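Protein-glutaminase (Chryseobacterium proteolyticum, PDB 2ZK9) hydrolyses the side-chain amide of glutamine residues in proteins, releasing ammonia and leaving glutamate in their place. Local coordinates at residues E61-Y66 / S132-T137. Residues are numbered along the deposited sequence; the frame is centred on the assembly and turned at random.
Sequences EKQFVY and SSYANT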
ATOM      1  N   GLU A  61       6.608  -3.860   8.022  1.00  8.71           N
ATOM      2  CA  GLU A  61       5.294  -3.928   8.658  1.00  8.43           C
ATOM      3  C   GLU A  61       4.229  -3.512   7.691  1.00  8.00           C
ATOM      4  O   GLU A  61       4.511  -2.923   6.609  1.00  9.09           O
ATOM      5  CB  GLU A  61       5.292  -3.001   9.898  1.00  8.85           C
ATOM      6  CG  GLU A  61       6.131  -3.574  11.050  1.00 10.11           C
ATOM      7  CD  GLU A  61       6.286  -2.544  12.129  1.00 11.03           C
ATOM      8  OE1 GLU A  61       7.084  -1.592  11.963  1.00 11.64           O
ATOM      9  OE2 GLU A  61       5.526  -2.612  13.164  1.00 14.17           O
ATOM     10  N   LYS A  62       2.982  -3.709   8.040  1.00  8.35           N
ATOM     11  CA  LYS A  62       1.827  -3.026   7.458  1.00  7.92           C
ATOM     12  C   LYS A  62       1.368  -1.985   8.467  1.00  7.99           C
ATOM     13  O   LYS A  62       1.415  -2.240   9.672  1.00  9.03           O
ATOM     14  CB  LYS A  62       0.677  -3.951   7.144  1.00  8.41           C
ATOM     15  CG  LYS A  62       0.939  -5.094   6.200  1.00  8.52           C
ATOM     16  CD  LYS A  62       1.208  -4.655   4.765  1.00  8.30           C
ATOM     17  CE  LYS A  62       1.637  -5.781   3.864  1.00  8.11           C
ATOM     18  NZ  LYS A  62       0.599  -6.829   3.838  1.00  8.70           N
ATOM     19  N   GLN A  63       0.841  -0.869   7.977  1.00  8.25           N
ATOM     20  CA  GLN A  63      -0.009  -0.046   8.821  1.00  7.91           C
ATOM     21  C   GLN A  63      -1.407  -0.043   8.195  1.00  7.62           C
ATOM     22  O   GLN A  63      -1.558   0.226   7.003  1.00  8.31           O
ATOM     23  CB  GLN A  63       0.493   1.388   8.982  1.00  8.67           C
ATOM     24  CG  GLN A  63      -0.326   2.178   9.995  1.00  8.69           C
ATOM     25  CD  GLN A  63       0.275   3.494  10.405  1.00  9.91           C
ATOM     26  OE1 GLN A  63      -0.213   4.568  10.038  1.00 10.64           O
ATOM     27  NE2 GLN A  63       1.396   3.449  11.130  1.00 10.92           N
ATOM     28  N   PHE A  64      -2.396  -0.358   9.027  1.00  8.30           N
ATOM     29  CA  PHE A  64      -3.796  -0.281   8.700  1.00  8.20           C
ATOM     30  C   PHE A  64      -4.390   0.939   9.354  1.00  9.14           C
ATOM     31  O   PHE A  64      -4.158   1.157  10.544  1.00 10.34           O
ATOM     32  CB  PHE A  64      -4.553  -1.518   9.169  1.00  8.76           C
ATOM     33  CG  PHE A  64      -4.165  -2.782   8.447  1.00  8.88           C
ATOM     34  CD1 PHE A  64      -4.875  -3.230   7.342  1.00  9.16           C
ATOM     35  CD2 PHE A  64      -3.083  -3.557   8.849  1.00  9.19           C
ATOM     36  CE1 PHE A  64      -4.518  -4.352   6.635  1.00  9.38           C
ATOM     37  CE2 PHE A  64      -2.699  -4.689   8.154  1.00  9.06           C
ATOM     38  CZ  PHE A  64      -3.430  -5.106   7.034  1.00  9.56           C
ATOM     39  N   VAL A  65      -5.185   1.715   8.618  1.00  9.04           N
ATOM     40  CA  VAL A  65      -5.900   2.847   9.190  1.00  9.21           C
ATOM     41  C   VAL A  65      -7.372   2.652   8.882  1.00  8.90           C
ATOM     42  O   VAL A  65      -7.710   2.160   7.804  1.00  9.69           O
ATOM     43  CB  VAL A  65      -5.319   4.188   8.640  1.00  9.99           C
ATOM     44  CG1 VAL A  65      -5.375   4.319   7.142  1.00 10.83           C
ATOM     45  CG2 VAL A  65      -6.027   5.370   9.289  1.00 11.29           C
ATOM     46  N   TYR A  66      -8.225   3.010   9.806  1.00  9.94           N
ATOM     47  CA  TYR A  66      -9.634   2.754   9.754  1.00 10.38           C
ATOM     48  C   TYR A  66     -10.432   4.030  10.053  1.00 10.22           C
ATOM     49  O   TYR A  66      -9.977   4.823  10.848  1.00 11.66           O
ATOM     50  CB  TYR A  66     -10.054   1.711  10.807  1.00 10.93           C
ATOM     51  CG  TYR A  66      -9.240   0.439  10.783  1.00 10.38           C
ATOM     52  CD1 TYR A  66      -9.629  -0.657  10.050  1.00 11.12           C
ATOM     53  CD2 TYR A  66      -8.065   0.357  11.503  1.00 10.81           C
ATOM     54  CE1 TYR A  66      -8.861  -1.832  10.029  1.00 11.39           C
ATOM     55  CE2 TYR A  66      -7.318  -0.791  11.482  1.00 10.63           C
ATOM     56  CZ  TYR A  66      -7.710  -1.885  10.748  1.00 10.86           C
ATOM     57  OH  TYR A  66      -6.924  -3.029  10.807  1.00 11.62           O
ATOM     58  N   SER A 132     -10.693   6.572  12.880  1.00 12.35           N
ATOM     59  CA  SER A 132     -11.222   5.959  14.089  0.69 12.86           C
ATOM     60  C   SER A 132     -10.132   5.187  14.823  1.00 14.38           C
ATOM     61  O   SER A 132     -10.095   5.177  16.069  1.00 17.22           O
ATOM     62  CB  SER A 132     -12.380   5.011  13.845  0.69 15.12           C
ATOM     63  OG  SER A 132     -12.075   4.028  12.883  0.69 15.37           O
ATOM     64  N   SER A 133      -9.192   4.540  14.131  1.00 13.51           N
ATOM     65  CA  SER A 133      -8.078   3.849  14.758  1.00 12.91           C
ATOM     66  C   SER A 133      -7.022   3.558  13.676  1.00 11.22           C
ATOM     67  O   SER A 133      -7.279   3.671  12.493  1.00 10.82           O
ATOM     68  CB  SER A 133      -8.482   2.515  15.407  1.00 14.72           C
ATOM     69  OG  SER A 133      -8.876   1.571  14.444  1.00 15.33           O
ATOM     70  N   TYR A 134      -5.846   3.144  14.134  1.00 12.18           N
ATOM     71  CA  TYR A 134      -4.826   2.606  13.232  0.55  9.92           C
ATOM     72  C   TYR A 134      -4.027   1.565  13.979  1.00 10.28           C
ATOM     73  O   TYR A 134      -4.002   1.567  15.227  1.00 12.48           O
ATOM     74  CB  TYR A 134      -3.917   3.663  12.612  0.55 11.14           C
ATOM     75  CG  TYR A 134      -2.865   4.234  13.489  0.55 10.50           C
ATOM     76  CD1 TYR A 134      -3.201   5.304  14.332  0.55 12.90           C
ATOM     77  CD2 TYR A 134      -1.563   3.776  13.538  0.55 12.36           C
ATOM     78  CE1 TYR A 134      -2.264   5.857  15.155  0.55 16.68           C
ATOM     79  CE2 TYR A 134      -0.596   4.331  14.369  0.55 13.51           C
ATOM     80  CZ  TYR A 134      -0.976   5.394  15.194  0.55 16.26           C
ATOM     81  OH  TYR A 134      -0.104   5.999  16.037  0.55 21.70           O
ATOM     82  N   ALA A 135      -3.387   0.668  13.270  1.00 10.07           N
ATOM     83  CA  ALA A 135      -2.615  -0.408  13.903  1.00 10.92           C
ATOM     84  C   ALA A 135      -1.493  -0.825  12.960  1.00  9.90           C
ATOM     85  O   ALA A 135      -1.701  -0.943  11.758  1.00 11.05           O
ATOM     86  CB  ALA A 135      -3.521  -1.586  14.169  1.00 14.18           C
ATOM     87  N   ASN A 136      -0.357  -1.123  13.531  1.00  9.81           N
ATOM     88  CA  ASN A 136       0.738  -1.732  12.809  1.00  9.65           C
ATOM     89  C   ASN A 136       0.702  -3.222  12.989  1.00  9.60           C
ATOM     90  O   ASN A 136       0.363  -3.704  14.072  1.00 11.89           O
ATOM     91  CB  ASN A 136       2.098  -1.248  13.303  1.00 10.97           C
ATOM     92  CG  ASN A 136       2.272   0.251  13.032  1.00 10.63           C
ATOM     93  OD1 ASN A 136       1.689   0.812  12.125  1.00 11.62           O
ATOM     94  ND2 ASN A 136       3.134   0.848  13.794  1.00 15.73           N
ATOM     95  N   THR A 137       1.050  -3.977  11.957  1.00  9.38           N
ATOM     96  CA  THR A 137       1.156  -5.411  12.019  1.00  9.10           C
ATOM     97  C   THR A 137       2.459  -5.846  11.375  1.00  8.36           C
ATOM     98  O   THR A 137       3.073  -5.126  10.602  1.00  8.51           O
ATOM     99  CB  THR A 137       0.017  -6.142  11.302  1.00 10.08           C
ATOM    100  OG1 THR A 137       0.132  -5.949   9.878  1.00  9.56           O
ATOM    101  CG2 THR A 137      -1.356  -5.623  11.708  1.00 12.04           C
TER
HETATM  102  O   HOH W   1       5.130  -1.046  15.071  0.50 16.22           O
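The F64 ring meets T137 at its edge: OG1 lies in the ring plane, 3.5 Å from CE2, and methyl CG2 nears the same CD2–CE2 edge from out of the plane, so a threonine serves both as a small polar group and as an apolar one. Y66 brings the CD2 side of its ring to 3.3 Å from S133 OG; serine is slim enough to sit beside the ring. On the opposite face of the sheet the Q63 amide passes CD2 of Y134 in one of that tyrosine's two conformers, its plane turned 43° from the ring. Q63 extends with CG anti to the backbone N (chi1 -173°), which carries NE2 to N136 OD1 at 2.8 Å; the two amides are nearly coplanar, and the N-H meets an in-plane lone pair. N136 ND2 continues the chain through a water to E61 OE2, whereas E61 OE1 forms a salt bridge with K99.

Between these two layers of side chains, 61-66 and 132-137 run antiparallel, with paired backbone bonds at K62–T137 and F64–A135, and Y66 N gives to S133 O. At Y66 the pairing has a classic beta bulge: S132 and S133 both face Y66, whose O accepts S132 N at 2.8 Å and S133 N only weakly. Strand 82-91 flanks 61-66 on its other edge. D114 and R118, the latter also in cation-pi contact with Y134 in that conformer, bond the Q63 amide too, so its donor and acceptor ends are both engaged, which probably fixes its flip and ties helix 114-120 to the sheet.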